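Local structure of BIS(5'-nucleosyl)-tetraphosphatase (Diadenosine tetraphosphatase), putative (Plasmodium falciparum, 5CFJ) at residues Gly10-Arg15 / Phe30-Leu35; Lys36-Asp41 / Glu115-Lys120; Thr45-Leu50 / Arg63-Glu68; Thr69-Asp74 / Glu108-Ser113. The protein probably hydrolyses diadenosine tetraphosphate asymmetrically, as a member of the Nudix hydrolase family. All coordinates share one frame; numbering follows the deposited sequence.

The four contacts lie around the mixed sheet of one Nudix chain, their centres about 10 to 15 Å apart. Interaction 1 pairs strands 6-16 and 30-37. Strand 30-37 runs on into interaction 2, where its end meets strand 116-122. Interaction 3 joins strand 44-50, a neighbour of strand 30-37, to helix 57-69, and interaction 4 ties the end of that helix to the loop before strand 116-122. Along the chain, interaction 1 closes first, and interactions 3 and 4, in series, are nested inside the loop that interaction 2 closes. The Nudix box, which begins within residues 45-50 and ends at the start of interaction 4, is anchored to the sheet and to a distant loop.

Interaction 1. Residues Gly10-Arg15 / Phe30-Leu35; sequences GILLCR and FEFLFL. With SO4 (sulfate ion), chain D.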
loop_
_atom_site.group_PDB
_atom_site.type_symbol
_atom_site.label_atom_id
_atom_site.label_comp_id
_atom_site.label_asym_id
_atom_site.label_seq_id
_atom_site.Cartn_x
_atom_site.Cartn_y
_atom_site.Cartn_z
ATOM N N GLY A 10 -1.453 6.821 -0.084
ATOM C CA GLY A 10 -0.759 5.771 0.624
ATOM C C GLY A 10 0.593 5.449 0.047
ATOM O O GLY A 10 0.944 5.872 -1.056
ATOM N N ILE A 11 1.362 4.695 0.816
ATOM C CA ILE A 11 2.638 4.193 0.340
ATOM C C ILE A 11 2.427 2.752 -0.097
ATOM O O ILE A 11 1.976 1.915 0.686
ATOM C CB ILE A 11 3.753 4.260 1.412
ATOM C CG1 ILE A 11 4.016 5.708 1.857
ATOM C CG2 ILE A 11 5.032 3.586 0.900
ATOM C CD1 ILE A 11 4.637 6.593 0.769
ATOM N N LEU A 12 2.722 2.468 -1.360
ATOM C CA LEU A 12 2.821 1.090 -1.812
ATOM C C LEU A 12 4.217 0.622 -1.428
ATOM O O LEU A 12 5.196 0.847 -2.145
ATOM C CB LEU A 12 2.564 0.969 -3.313
ATOM C CG LEU A 12 2.646 -0.446 -3.878
ATOM C CD1 LEU A 12 1.594 -1.336 -3.223
ATOM C CD2 LEU A 12 2.482 -0.412 -5.391
ATOM N N LEU A 13 4.297 0.043 -0.242
ATOM C CA LEU A 13 5.559 -0.373 0.345
ATOM C C LEU A 13 5.910 -1.769 -0.142
ATOM O O LEU A 13 5.119 -2.702 0.005
ATOM C CB LEU A 13 5.484 -0.331 1.873
ATOM C CG LEU A 13 6.804 -0.536 2.608
ATOM C CD1 LEU A 13 7.773 0.617 2.315
ATOM C CD2 LEU A 13 6.555 -0.661 4.107
ATOM N N CYS A 14 7.088 -1.906 -0.738
ATOM C CA CYS A 14 7.543 -3.189 -1.252
ATOM C C CYS A 14 8.863 -3.591 -0.613
ATOM O O CYS A 14 9.523 -2.779 0.033
ATOM C CB CYS A 14 7.678 -3.161 -2.782
ATOM S SG CYS A 14 9.063 -2.230 -3.436
ATOM N N ARG A 15 9.223 -4.856 -0.779
ATOM C CA ARG A 15 10.520 -5.363 -0.364
ATOM C C ARG A 15 10.938 -6.450 -1.340
ATOM O O ARG A 15 10.091 -7.112 -1.950
ATOM C CB ARG A 15 10.473 -5.905 1.067
ATOM C CG ARG A 15 9.669 -7.186 1.226
ATOM C CD ARG A 15 9.589 -7.617 2.678
ATOM N NE ARG A 15 9.002 -8.951 2.792
ATOM C CZ ARG A 15 8.805 -9.588 3.940
ATOM N NH1 ARG A 15 9.167 -9.025 5.081
ATOM N NH2 ARG A 15 8.259 -10.797 3.940
ATOM N N PHE A 30 9.160 -9.323 -5.895
ATOM C CA PHE A 30 8.910 -8.388 -4.811
ATOM C C PHE A 30 7.666 -8.772 -4.053
ATOM O O PHE A 30 6.807 -9.479 -4.566
ATOM C CB PHE A 30 8.782 -6.971 -5.356
ATOM C CG PHE A 30 10.032 -6.474 -5.988
ATOM C CD1 PHE A 30 10.975 -5.799 -5.241
ATOM C CD2 PHE A 30 10.295 -6.732 -7.320
ATOM C CE1 PHE A 30 12.153 -5.363 -5.829
ATOM C CE2 PHE A 30 11.465 -6.304 -7.908
ATOM C CZ PHE A 30 12.394 -5.621 -7.159
ATOM N N GLU A 31 7.584 -8.307 -2.817
ATOM C CA GLU A 31 6.382 -8.440 -2.016
ATOM C C GLU A 31 5.932 -7.054 -1.593
ATOM O O GLU A 31 6.746 -6.143 -1.496
ATOM C CB GLU A 31 6.629 -9.308 -0.777
ATOM C CG GLU A 31 6.903 -10.759 -1.082
ATOM C CD GLU A 31 7.465 -11.527 0.106
ATOM O OE1 GLU A 31 8.172 -10.932 0.956
ATOM O OE2 GLU A 31 7.213 -12.746 0.186
ATOM N N PHE A 32 4.647 -6.925 -1.292
ATOM C CA PHE A 32 4.028 -5.659 -0.965
ATOM C C PHE A 32 3.295 -5.792 0.355
ATOM O O PHE A 32 2.594 -6.786 0.580
ATOM C CB PHE A 32 3.054 -5.240 -2.068
ATOM C CG PHE A 32 3.698 -5.092 -3.414
ATOM C CD1 PHE A 32 3.815 -6.179 -4.272
ATOM C CD2 PHE A 32 4.203 -3.864 -3.815
ATOM C CE1 PHE A 32 4.430 -6.041 -5.504
ATOM C CE2 PHE A 32 4.801 -3.714 -5.048
ATOM C CZ PHE A 32 4.914 -4.802 -5.896
ATOM N N LEU A 33 3.416 -4.786 1.214
ATOM C CA LEU A 33 2.789 -4.862 2.527
ATOM C C LEU A 33 1.308 -4.531 2.446
ATOM O O LEU A 33 0.932 -3.406 2.127
ATOM C CB LEU A 33 3.484 -3.926 3.516
ATOM C CG LEU A 33 2.909 -3.897 4.933
ATOM C CD1 LEU A 33 2.990 -5.281 5.572
ATOM C CD2 LEU A 33 3.640 -2.865 5.794
ATOM N N PHE A 34 0.475 -5.520 2.752
ATOM C CA PHE A 34 -0.971 -5.346 2.761
ATOM C C PHE A 34 -1.516 -5.523 4.169
ATOM O O PHE A 34 -1.050 -6.372 4.925
ATOM C CB PHE A 34 -1.644 -6.306 1.770
ATOM C CG PHE A 34 -1.744 -5.747 0.388
ATOM C CD1 PHE A 34 -2.981 -5.468 -0.158
ATOM C CD2 PHE A 34 -0.606 -5.449 -0.353
ATOM C CE1 PHE A 34 -3.094 -4.918 -1.414
ATOM C CE2 PHE A 34 -0.715 -4.903 -1.613
ATOM C CZ PHE A 34 -1.962 -4.631 -2.146
ATOM N N LEU A 35 -2.497 -4.691 4.498
ATOM C CA LEU A 35 -3.067 -4.620 5.834
ATOM C C LEU A 35 -4.541 -4.996 5.774
ATOM O O LEU A 35 -5.269 -4.522 4.889
ATOM C CB LEU A 35 -2.910 -3.211 6.402
ATOM C CG LEU A 35 -1.531 -2.570 6.270
ATOM C CD1 LEU A 35 -1.569 -1.160 6.842
ATOM C CD2 LEU A 35 -0.469 -3.383 6.975
HETATM S S SO4 D . 7.180 -11.516 7.440
HETATM O O1 SO4 D . 5.975 -10.853 7.922
HETATM O O2 SO4 D . 8.296 -10.572 7.455
HETATM O O3 SO4 D . 6.944 -12.002 6.085
HETATM O O4 SO4 D . 7.486 -12.645 8.315
HETATM O O HOH W 1 2.229 -1.823 0.322
#
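R15 and E31 pair across two antiparallel strands, 6-16 and 30-37, of the mixed sheet at the centre of the Nudix fold. Two backbone bonds make them a hydrogen-bonded pair: R15 N to E31 O and E31 N to R15 O, each 2.9 Å. C14 and F32 follow as a non-hydrogen-bonded pair, and L33 N then reaches L13 O at 3.0 Å. A water donates to both L13 O and L33 O, bridging the strands as they part.

The same pair forms a salt bridge. R15 leaves its backbone with CG between N and the carbonyl carbon (chi1 70°) and then extends, so that E31 OE1 lies at the guanidinium edge, 2.8 Å from R15 NE and 3.0 Å from R15 NH2. The carboxylate plane is turned 29° from the guanidinium. A sulfate accepts from NH1 and NH2, and W121 adds a cation-pi contact; this long, charged side chain suits a partly exposed strand end.

Apolar contacts fill the rest. L13 and L33 lie side by side on the R15 face, CD2 to CD2 4.0 Å. On the other face, L12 CD1 and C14 CB both touch F32 CD2, each at 3.7 Å.

Interaction 2. Residues Lys36-Asp41 / Glu115-Lys120; sequences KASYAD and EHTDYK. With SO4 (sulfate ion), chain C.
The antiparallel join between strand 30-37 and strand 116-122 runs out at the surface where K36, A37 and S38 meet E115 to D118. Three backbone bonds hold it: K36 N to D118 O (2.9 Å, almost straight at 179°), T117 N to K36 O (2.9 Å) and S38 N to E115 O (2.8 Å).

H116 and A37 form a non-hydrogen-bonded pair whose side chains diverge. The imidazole presents its edge to the K36-A37 peptide, with H116 CD2 3.5 Å from K36 O, while E115 CG lies over one ring face, toward its rim. The chain turns a corner at T117, and strand 116-122 runs on from D118 beside strand 30-37 of the Nudix fold. Strand 30-37 is bonded on its other side to strand 44-50, and the W44 side chain there touches both K36 and D118.

Lysine suits this edge of the sheet because its aliphatic stem can lie against neighbours while the ammonium reaches outward. CG of K36 is anti to the backbone N (chi1 -174°) and the chain stays extended beyond it, carrying CD past T117 OG1 at 3.8 Å. The tip meets a sulfate, also bound by W44 NE1: K36 NZ is 2.9 Å from sulfate O1 and 3.0 Å from sulfate O2. A water bonds only weakly to K36 NZ and donates to D118 OD2, whose salt-bridge partner is K120 NZ.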
loop_
_atom_site.group_PDB
_atom_site.type_symbol
_atom_site.label_atom_id
_atom_site.label_comp_id
_atom_site.label_asym_id
_atom_site.label_seq_id
_atom_site.Cartn_x
_atom_site.Cartn_y
_atom_site.Cartn_z
ATOM N N LYS A 36 -4.977 -5.843 6.702
ATOM C CA LYS A 36 -6.358 -6.304 6.726
ATOM C C LYS A 36 -7.213 -5.403 7.605
ATOM O O LYS A 36 -7.007 -5.320 8.816
ATOM C CB LYS A 36 -6.438 -7.748 7.219
ATOM C CG LYS A 36 -7.842 -8.312 7.114
ATOM C CD LYS A 36 -7.943 -9.718 7.665
ATOM C CE LYS A 36 -9.360 -10.248 7.537
ATOM N NZ LYS A 36 -9.419 -11.695 7.862
ATOM N N ALA A 37 -8.180 -4.734 6.992
ATOM C CA ALA A 37 -9.026 -3.791 7.713
ATOM C C ALA A 37 -9.806 -4.461 8.840
ATOM O O ALA A 37 -10.339 -5.561 8.667
ATOM C CB ALA A 37 -9.977 -3.118 6.751
ATOM N N SER A 38 -9.880 -3.784 9.984
ATOM C CA SER A 38 -10.619 -4.276 11.149
ATOM C C SER A 38 -12.121 -4.132 10.983
ATOM O O SER A 38 -12.896 -4.891 11.564
ATOM C CB SER A 38 -10.199 -3.528 12.416
ATOM O OG SER A 38 -8.842 -3.751 12.730
ATOM N N TYR A 39 -12.532 -3.135 10.206
ATOM C CA TYR A 39 -13.948 -2.790 10.103
ATOM C C TYR A 39 -14.617 -3.296 8.829
ATOM O O TYR A 39 -15.797 -3.036 8.598
ATOM C CB TYR A 39 -14.120 -1.272 10.203
ATOM N N ALA A 40 -13.870 -4.022 8.006
ATOM C CA ALA A 40 -14.408 -4.531 6.752
ATOM C C ALA A 40 -14.269 -6.045 6.651
ATOM O O ALA A 40 -13.573 -6.670 7.453
ATOM N N ASP A 41 -14.936 -6.628 5.661
ATOM C CA ASP A 41 -14.843 -8.060 5.415
ATOM C C ASP A 41 -13.855 -8.337 4.286
ATOM O O ASP A 41 -13.997 -7.798 3.189
ATOM C CB ASP A 41 -16.218 -8.640 5.075
ATOM C CG ASP A 41 -16.201 -10.154 4.965
ATOM O OD1 ASP A 41 -15.498 -10.803 5.767
ATOM O OD2 ASP A 41 -16.889 -10.694 4.074
ATOM N N GLU A 115 -6.964 0.135 13.274
ATOM C CA GLU A 115 -7.569 0.103 11.947
ATOM C C GLU A 115 -7.423 -1.252 11.253
ATOM O O GLU A 115 -8.171 -1.561 10.319
ATOM C CB GLU A 115 -6.959 1.203 11.076
ATOM C CG GLU A 115 -7.699 1.475 9.783
ATOM C CD GLU A 115 -7.436 2.872 9.263
ATOM O OE1 GLU A 115 -6.552 3.553 9.823
ATOM O OE2 GLU A 115 -8.102 3.285 8.292
ATOM N N HIS A 116 -6.456 -2.053 11.696
ATOM C CA HIS A 116 -6.175 -3.327 11.044
ATOM C C HIS A 116 -5.956 -4.461 12.030
ATOM O O HIS A 116 -5.471 -4.245 13.132
ATOM C CB HIS A 116 -4.951 -3.192 10.146
ATOM C CG HIS A 116 -5.111 -2.159 9.081
ATOM N ND1 HIS A 116 -4.604 -0.882 9.202
ATOM C CD2 HIS A 116 -5.747 -2.199 7.887
ATOM C CE1 HIS A 116 -4.906 -0.189 8.121
ATOM N NE2 HIS A 116 -5.604 -0.965 7.308
ATOM N N THR A 117 -6.287 -5.677 11.608
ATOM C CA THR A 117 -6.160 -6.837 12.484
ATOM C C THR A 117 -5.002 -7.747 12.092
ATOM O O THR A 117 -4.594 -8.597 12.876
ATOM C CB THR A 117 -7.441 -7.680 12.488
ATOM O OG1 THR A 117 -7.730 -8.105 11.152
ATOM C CG2 THR A 117 -8.611 -6.875 13.027
ATOM N N ASP A 118 -4.476 -7.572 10.886
ATOM C CA ASP A 118 -3.442 -8.459 10.372
ATOM C C ASP A 118 -2.682 -7.761 9.256
ATOM O O ASP A 118 -3.142 -6.751 8.728
ATOM C CB ASP A 118 -4.073 -9.758 9.864
ATOM C CG ASP A 118 -3.091 -10.913 9.788
ATOM O OD1 ASP A 118 -1.940 -10.782 10.259
ATOM O OD2 ASP A 118 -3.483 -11.974 9.255
ATOM N N TYR A 119 -1.514 -8.288 8.906
ATOM C CA TYR A 119 -0.771 -7.801 7.749
ATOM C C TYR A 119 -0.103 -8.977 7.085
ATOM O O TYR A 119 0.167 -9.991 7.726
ATOM C CB TYR A 119 0.280 -6.760 8.140
ATOM C CG TYR A 119 1.420 -7.314 8.966
ATOM C CD1 TYR A 119 2.566 -7.834 8.363
ATOM C CD2 TYR A 119 1.349 -7.325 10.352
ATOM C CE1 TYR A 119 3.606 -8.349 9.133
ATOM C CE2 TYR A 119 2.375 -7.834 11.124
ATOM C CZ TYR A 119 3.495 -8.349 10.515
ATOM O OH TYR A 119 4.514 -8.846 11.298
ATOM N N LYS A 120 0.178 -8.827 5.802
ATOM C CA LYS A 120 0.863 -9.847 5.026
ATOM C C LYS A 120 1.690 -9.174 3.954
ATOM O O LYS A 120 1.216 -8.239 3.314
ATOM C CB LYS A 120 -0.127 -10.809 4.360
ATOM C CG LYS A 120 -0.814 -11.783 5.292
ATOM C CD LYS A 120 0.186 -12.685 5.990
ATOM C CE LYS A 120 -0.520 -13.566 6.999
ATOM N NZ LYS A 120 -1.485 -12.759 7.789
HETATM S S SO4 C . -8.926 -13.259 4.754
HETATM O O1 SO4 C . -8.091 -13.464 5.937
HETATM O O2 SO4 C . -9.707 -12.037 4.904
HETATM O O3 SO4 C . -8.082 -13.140 3.570
HETATM O O4 SO4 C . -9.835 -14.391 4.602
HETATM O O HOH W 2 -6.150 -12.234 8.842
#

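Interaction 3. Residues Thr45-Leu50 / Arg63-Glu68; sequences TPPKGL and RETLEE. With SO4 (sulfate ion), chain B.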
loop_
_atom_site.group_PDB
_atom_site.type_symbol
_atom_site.label_atom_id
_atom_site.label_comp_id
_atom_site.label_asym_id
_atom_site.label_seq_id
_atom_site.Cartn_x
_atom_site.Cartn_y
_atom_site.Cartn_z
ATOM N N THR A 45 -5.519 -3.810 1.920
ATOM C CA THR A 45 -4.960 -2.730 1.107
ATOM C C THR A 45 -3.581 -2.348 1.630
ATOM O O THR A 45 -3.234 -2.689 2.760
ATOM C CB THR A 45 -5.847 -1.448 1.121
ATOM O OG1 THR A 45 -5.685 -0.755 2.363
ATOM C CG2 THR A 45 -7.325 -1.751 0.882
ATOM N N PRO A 46 -2.800 -1.606 0.826
ATOM C CA PRO A 46 -1.594 -0.994 1.391
ATOM C C PRO A 46 -1.972 0.069 2.427
ATOM O O PRO A 46 -3.145 0.442 2.539
ATOM C CB PRO A 46 -0.903 -0.365 0.167
ATOM C CG PRO A 46 -1.545 -1.030 -1.030
ATOM C CD PRO A 46 -2.951 -1.305 -0.610
ATOM N N PRO A 47 -0.989 0.548 3.200
ATOM C CA PRO A 47 -1.243 1.664 4.116
ATOM C C PRO A 47 -1.688 2.912 3.346
ATOM O O PRO A 47 -1.073 3.251 2.342
ATOM C CB PRO A 47 0.116 1.883 4.787
ATOM C CG PRO A 47 0.917 0.644 4.483
ATOM C CD PRO A 47 0.431 0.166 3.172
ATOM N N LYS A 48 -2.739 3.576 3.814
ATOM C CA LYS A 48 -3.285 4.751 3.147
ATOM C C LYS A 48 -4.276 5.472 4.046
ATOM O O LYS A 48 -4.775 4.895 5.016
ATOM C CB LYS A 48 -3.986 4.368 1.847
ATOM C CG LYS A 48 -5.222 3.519 2.054
ATOM C CD LYS A 48 -6.005 3.399 0.767
ATOM C CE LYS A 48 -7.062 2.313 0.860
ATOM N NZ LYS A 48 -8.011 2.543 1.982
ATOM N N GLY A 49 -4.590 6.714 3.697
ATOM C CA GLY A 49 -5.658 7.427 4.373
ATOM C C GLY A 49 -5.892 8.814 3.821
ATOM O O GLY A 49 -5.329 9.197 2.794
ATOM N N LEU A 50 -6.731 9.574 4.514
ATOM C CA LEU A 50 -7.124 10.898 4.062
ATOM C C LEU A 50 -6.123 11.987 4.437
ATOM O O LEU A 50 -5.378 11.868 5.413
ATOM C CB LEU A 50 -8.492 11.260 4.636
ATOM C CG LEU A 50 -9.607 10.231 4.454
ATOM C CD1 LEU A 50 -10.901 10.761 5.034
ATOM C CD2 LEU A 50 -9.785 9.868 2.993
ATOM N N ARG A 63 2.604 9.871 6.507
ATOM C CA ARG A 63 2.001 9.890 7.833
ATOM C C ARG A 63 1.078 8.699 8.069
ATOM O O ARG A 63 1.147 8.063 9.113
ATOM C CB ARG A 63 1.226 11.177 8.060
ATOM C CG ARG A 63 0.572 11.224 9.447
ATOM C CD ARG A 63 -0.286 12.476 9.670
ATOM N NE ARG A 63 -1.130 12.752 8.510
ATOM C CZ ARG A 63 -2.224 12.066 8.196
ATOM N NH1 ARG A 63 -2.629 11.054 8.959
ATOM N NH2 ARG A 63 -2.900 12.378 7.100
ATOM N N GLU A 64 0.211 8.403 7.106
ATOM C CA GLU A 64 -0.707 7.281 7.267
ATOM C C GLU A 64 0.047 5.960 7.380
ATOM O O GLU A 64 -0.325 5.090 8.161
ATOM C CB GLU A 64 -1.705 7.237 6.110
ATOM C CG GLU A 64 -2.696 8.386 6.145
ATOM C CD GLU A 64 -3.764 8.197 7.198
ATOM O OE1 GLU A 64 -4.026 7.035 7.561
ATOM O OE2 GLU A 64 -4.348 9.205 7.648
ATOM N N THR A 65 1.129 5.825 6.621
ATOM C CA THR A 65 1.940 4.620 6.712
ATOM C C THR A 65 2.551 4.493 8.105
ATOM O O THR A 65 2.516 3.420 8.715
ATOM C CB THR A 65 3.015 4.627 5.624
ATOM O OG1 THR A 65 2.348 4.566 4.359
ATOM C CG2 THR A 65 3.956 3.432 5.753
ATOM N N LEU A 66 3.064 5.602 8.635
ATOM C CA LEU A 66 3.607 5.595 9.985
ATOM C C LEU A 66 2.535 5.233 11.025
ATOM O O LEU A 66 2.769 4.422 11.916
ATOM C CB LEU A 66 4.229 6.953 10.298
ATOM C CG LEU A 66 4.771 7.165 11.709
ATOM C CD1 LEU A 66 5.833 6.133 12.062
ATOM C CD2 LEU A 66 5.335 8.567 11.814
ATOM N N GLU A 67 1.356 5.835 10.909
ATOM C CA GLU A 67 0.265 5.557 11.834
ATOM C C GLU A 67 -0.164 4.099 11.787
ATOM O O GLU A 67 -0.461 3.498 12.819
ATOM C CB GLU A 67 -0.941 6.442 11.528
ATOM C CG GLU A 67 -0.713 7.900 11.858
ATOM C CD GLU A 67 -1.946 8.760 11.687
ATOM O OE1 GLU A 67 -3.069 8.220 11.762
ATOM O OE2 GLU A 67 -1.785 9.984 11.492
ATOM N N GLU A 68 -0.202 3.528 10.589
ATOM C CA GLU A 68 -0.802 2.212 10.403
ATOM C C GLU A 68 0.183 1.055 10.528
ATOM O O GLU A 68 -0.237 -0.094 10.678
ATOM C CB GLU A 68 -1.521 2.157 9.053
ATOM C CG GLU A 68 -2.727 3.065 9.038
ATOM C CD GLU A 68 -3.427 3.149 7.703
ATOM O OE1 GLU A 68 -2.988 2.532 6.708
ATOM O OE2 GLU A 68 -4.459 3.845 7.650
HETATM S S SO4 B . -10.943 1.467 0.163
HETATM O O1 SO4 B . -10.163 0.947 1.281
HETATM O O2 SO4 B . -10.321 2.653 -0.412
HETATM O O3 SO4 B . -11.061 0.428 -0.857
HETATM O O4 SO4 B . -12.284 1.802 0.638
HETATM O O HOH W 3 -4.765 0.959 5.004
HETATM O O HOH W 4 -7.638 8.256 6.962
HETATM O O HOH W 5 -6.424 11.171 7.973
#
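E68 reaches from its helix to the backbone of K48. Its chain runs extended, delivering OE1 to K48 N at 3.1 Å; the donor arrives on the syn side, well out of the carboxylate plane. A water that also bonds P46 O gives the same oxygen a second donor.

E64 instead bends at CB-CG (chi2 -76°), laying its carboxylate over G49, with E64 CD 3.5 Å from G49 CA. Glycine fits because a beta carbon would collide there.

R63 bends at chi3 (45°), bringing its guanidinium edge-on to L50, where NH2 meets L50 O at 3.0 Å in the carbonyl plane. NH1 is shared by two carboxylates, E64 OE2 at 2.8 Å and E67 OE2 at 2.9 Å, each met from above its plane; E55 takes NE.

G49, R63, E64, E67 and E68 belong to the Nudix box, whose glutamates commonly hold divalent metal in this family. P47 CB packs on T65 OG1 at 3.5 Å, a hydroxyl hydrogen-bonded to A61 O. K48 NZ binds a sulfate shared with Y87, H43 and K94. The K48 side chain lies against K94, T96 and Y98 of strand 92-103, while P47 and E68 both touch L35 of strand 30-37.

Interaction 4. Residues Thr69-Asp74 / Glu108-Ser113; sequences TGINKD and ENVILS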
loop_
_atom_site.group_PDB
_atom_site.type_symbol
_atom_site.label_atom_id
_atom_site.label_comp_id
_atom_site.label_asym_id
_atom_site.label_seq_id
_atom_site.Cartn_x
_atom_site.Cartn_y
_atom_site.Cartn_z
ATOM N N THR A 69 1.482 1.338 10.476
ATOM C CA THR A 69 2.486 0.274 10.514
ATOM C C THR A 69 3.643 0.540 11.473
ATOM O O THR A 69 4.462 -0.342 11.711
ATOM C CB THR A 69 3.124 0.035 9.127
ATOM O OG1 THR A 69 3.965 1.144 8.787
ATOM C CG2 THR A 69 2.094 -0.185 8.042
ATOM N N GLY A 70 3.760 1.768 11.967
ATOM C CA GLY A 70 4.904 2.159 12.774
ATOM C C GLY A 70 6.181 2.368 11.969
ATOM O O GLY A 70 7.224 2.683 12.530
ATOM N N ILE A 71 6.109 2.225 10.648
ATOM C CA ILE A 71 7.298 2.372 9.819
ATOM C C ILE A 71 7.393 3.797 9.292
ATOM O O ILE A 71 6.505 4.256 8.570
ATOM C CB ILE A 71 7.284 1.384 8.639
ATOM C CG1 ILE A 71 7.222 -0.059 9.150
ATOM C CG2 ILE A 71 8.493 1.605 7.750
ATOM C CD1 ILE A 71 7.048 -1.087 8.046
ATOM N N ASN A 72 8.465 4.498 9.662
ATOM C CA ASN A 72 8.679 5.873 9.236
ATOM C C ASN A 72 9.496 5.937 7.953
ATOM O O ASN A 72 10.096 4.946 7.540
ATOM C CB ASN A 72 9.373 6.669 10.341
ATOM C CG ASN A 72 8.917 8.109 10.392
ATOM O OD1 ASN A 72 8.428 8.659 9.406
ATOM N ND2 ASN A 72 9.070 8.727 11.552
ATOM N N LYS A 73 9.535 7.112 7.330
ATOM C CA LYS A 73 10.119 7.229 6.000
ATOM C C LYS A 73 11.625 7.011 5.960
ATOM O O LYS A 73 12.166 6.732 4.899
ATOM C CB LYS A 73 9.775 8.584 5.385
ATOM C CG LYS A 73 10.384 9.768 6.082
ATOM C CD LYS A 73 10.137 11.032 5.275
ATOM C CE LYS A 73 10.787 12.236 5.920
ATOM N NZ LYS A 73 10.579 13.459 5.100
ATOM N N ASP A 74 12.305 7.098 7.099
ATOM C CA ASP A 74 13.738 6.815 7.107
ATOM C C ASP A 74 14.004 5.333 6.838
ATOM O O ASP A 74 15.130 4.947 6.542
ATOM C CB ASP A 74 14.374 7.233 8.433
ATOM C CG ASP A 74 13.822 6.456 9.600
ATOM O OD1 ASP A 74 12.642 6.674 9.940
ATOM O OD2 ASP A 74 14.556 5.623 10.169
ATOM N N GLU A 108 11.758 -5.199 9.161
ATOM C CA GLU A 108 11.233 -4.161 10.045
ATOM C C GLU A 108 9.968 -4.638 10.756
ATOM O O GLU A 108 9.110 -5.273 10.147
ATOM C CB GLU A 108 10.915 -2.889 9.263
ATOM C CG GLU A 108 12.062 -1.921 9.115
ATOM C CD GLU A 108 12.708 -1.566 10.444
ATOM O OE1 GLU A 108 12.138 -0.774 11.223
ATOM O OE2 GLU A 108 13.796 -2.093 10.713
ATOM N N ASN A 109 9.855 -4.330 12.044
ATOM C CA ASN A 109 8.711 -4.753 12.845
ATOM C C ASN A 109 7.454 -3.948 12.516
ATOM O O ASN A 109 7.383 -2.757 12.804
ATOM C CB ASN A 109 9.049 -4.618 14.330
ATOM C CG ASN A 109 7.936 -5.120 15.247
ATOM O OD1 ASN A 109 7.192 -6.044 14.909
ATOM N ND2 ASN A 109 7.834 -4.521 16.426
ATOM N N VAL A 110 6.460 -4.596 11.924
ATOM C CA VAL A 110 5.191 -3.943 11.622
ATOM C C VAL A 110 4.328 -3.880 12.878
ATOM O O VAL A 110 4.064 -4.898 13.505
ATOM C CB VAL A 110 4.427 -4.683 10.503
ATOM C CG1 VAL A 110 3.057 -4.066 10.282
ATOM C CG2 VAL A 110 5.243 -4.683 9.217
ATOM N N ILE A 111 3.901 -2.680 13.238
ATOM C CA ILE A 111 3.085 -2.441 14.416
ATOM C C ILE A 111 1.735 -1.918 13.976
ATOM O O ILE A 111 1.635 -0.795 13.490
ATOM C CB ILE A 111 3.746 -1.423 15.360
ATOM C CG1 ILE A 111 5.137 -1.915 15.771
ATOM C CG2 ILE A 111 2.866 -1.169 16.576
ATOM C CD1 ILE A 111 5.956 -0.884 16.512
ATOM N N LEU A 112 0.696 -2.731 14.127
ATOM C CA LEU A 112 -0.618 -2.341 13.629
ATOM C C LEU A 112 -1.339 -1.388 14.568
ATOM O O LEU A 112 -1.099 -1.385 15.770
ATOM C CB LEU A 112 -1.476 -3.578 13.388
ATOM C CG LEU A 112 -0.970 -4.528 12.301
ATOM C CD1 LEU A 112 -1.874 -5.740 12.206
ATOM C CD2 LEU A 112 -0.870 -3.820 10.941
ATOM N N SER A 113 -2.233 -0.585 14.004
ATOM C CA SER A 113 -3.131 0.263 14.786
ATOM C C SER A 113 -4.487 -0.422 14.884
ATOM O O SER A 113 -4.664 -1.517 14.353
ATOM C CB SER A 113 -3.274 1.640 14.145
ATOM O OG SER A 113 -4.036 1.551 12.954
HETATM O O HOH W 6 9.964 0.765 11.590
#
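T69 O takes the amide of I111, N to O 2.8 Å, in a nearly straight bond (173° at the hydrogen) whose donor stands above the carbonyl plane. It is the one direct hydrogen bond between residues 69-74 and 108-113, and it ties the 108-113 loop to the C-terminal end of helix 57-69.

T69 also secures its own turn. Its OG1 accepts from I71 N at 3.0 Å, making an ST turn, and is hydrogen-bonded to T65 O one helical turn back. A hydroxyl that can give and take suits a position where the chain leaves the helix. The threonine methyl serves the apolar side, lying against L33 and L35 of strand 30-37.

G70 follows with a positive phi of 75°, a region readily open to glycine, and the lack of a side chain lets I111 come close: a beta carbon there would be tight against I111 CB.

I71 turns inward. With CG1 anti to the carbonyl carbon (chi1 -59°) and the branch then extended, CD1 reaches V110 CG2 at 4.2 Å, crossing it at a slant, and lies 4.4 Å from E108 CB. I71 also touches L103, and V110 touches Y119. The carboxylate of E108 has polar partners: OE1 accepts from a water at 2.7 Å that bonds only weakly to G70 O, and OE2 is held by N105 ND2.

Residues T69, G70 and I71 thus form the closing end of the Nudix box, where its helix gives way, through the glycine and the apolar residue of the signature, to the chain leading to strand 76-89.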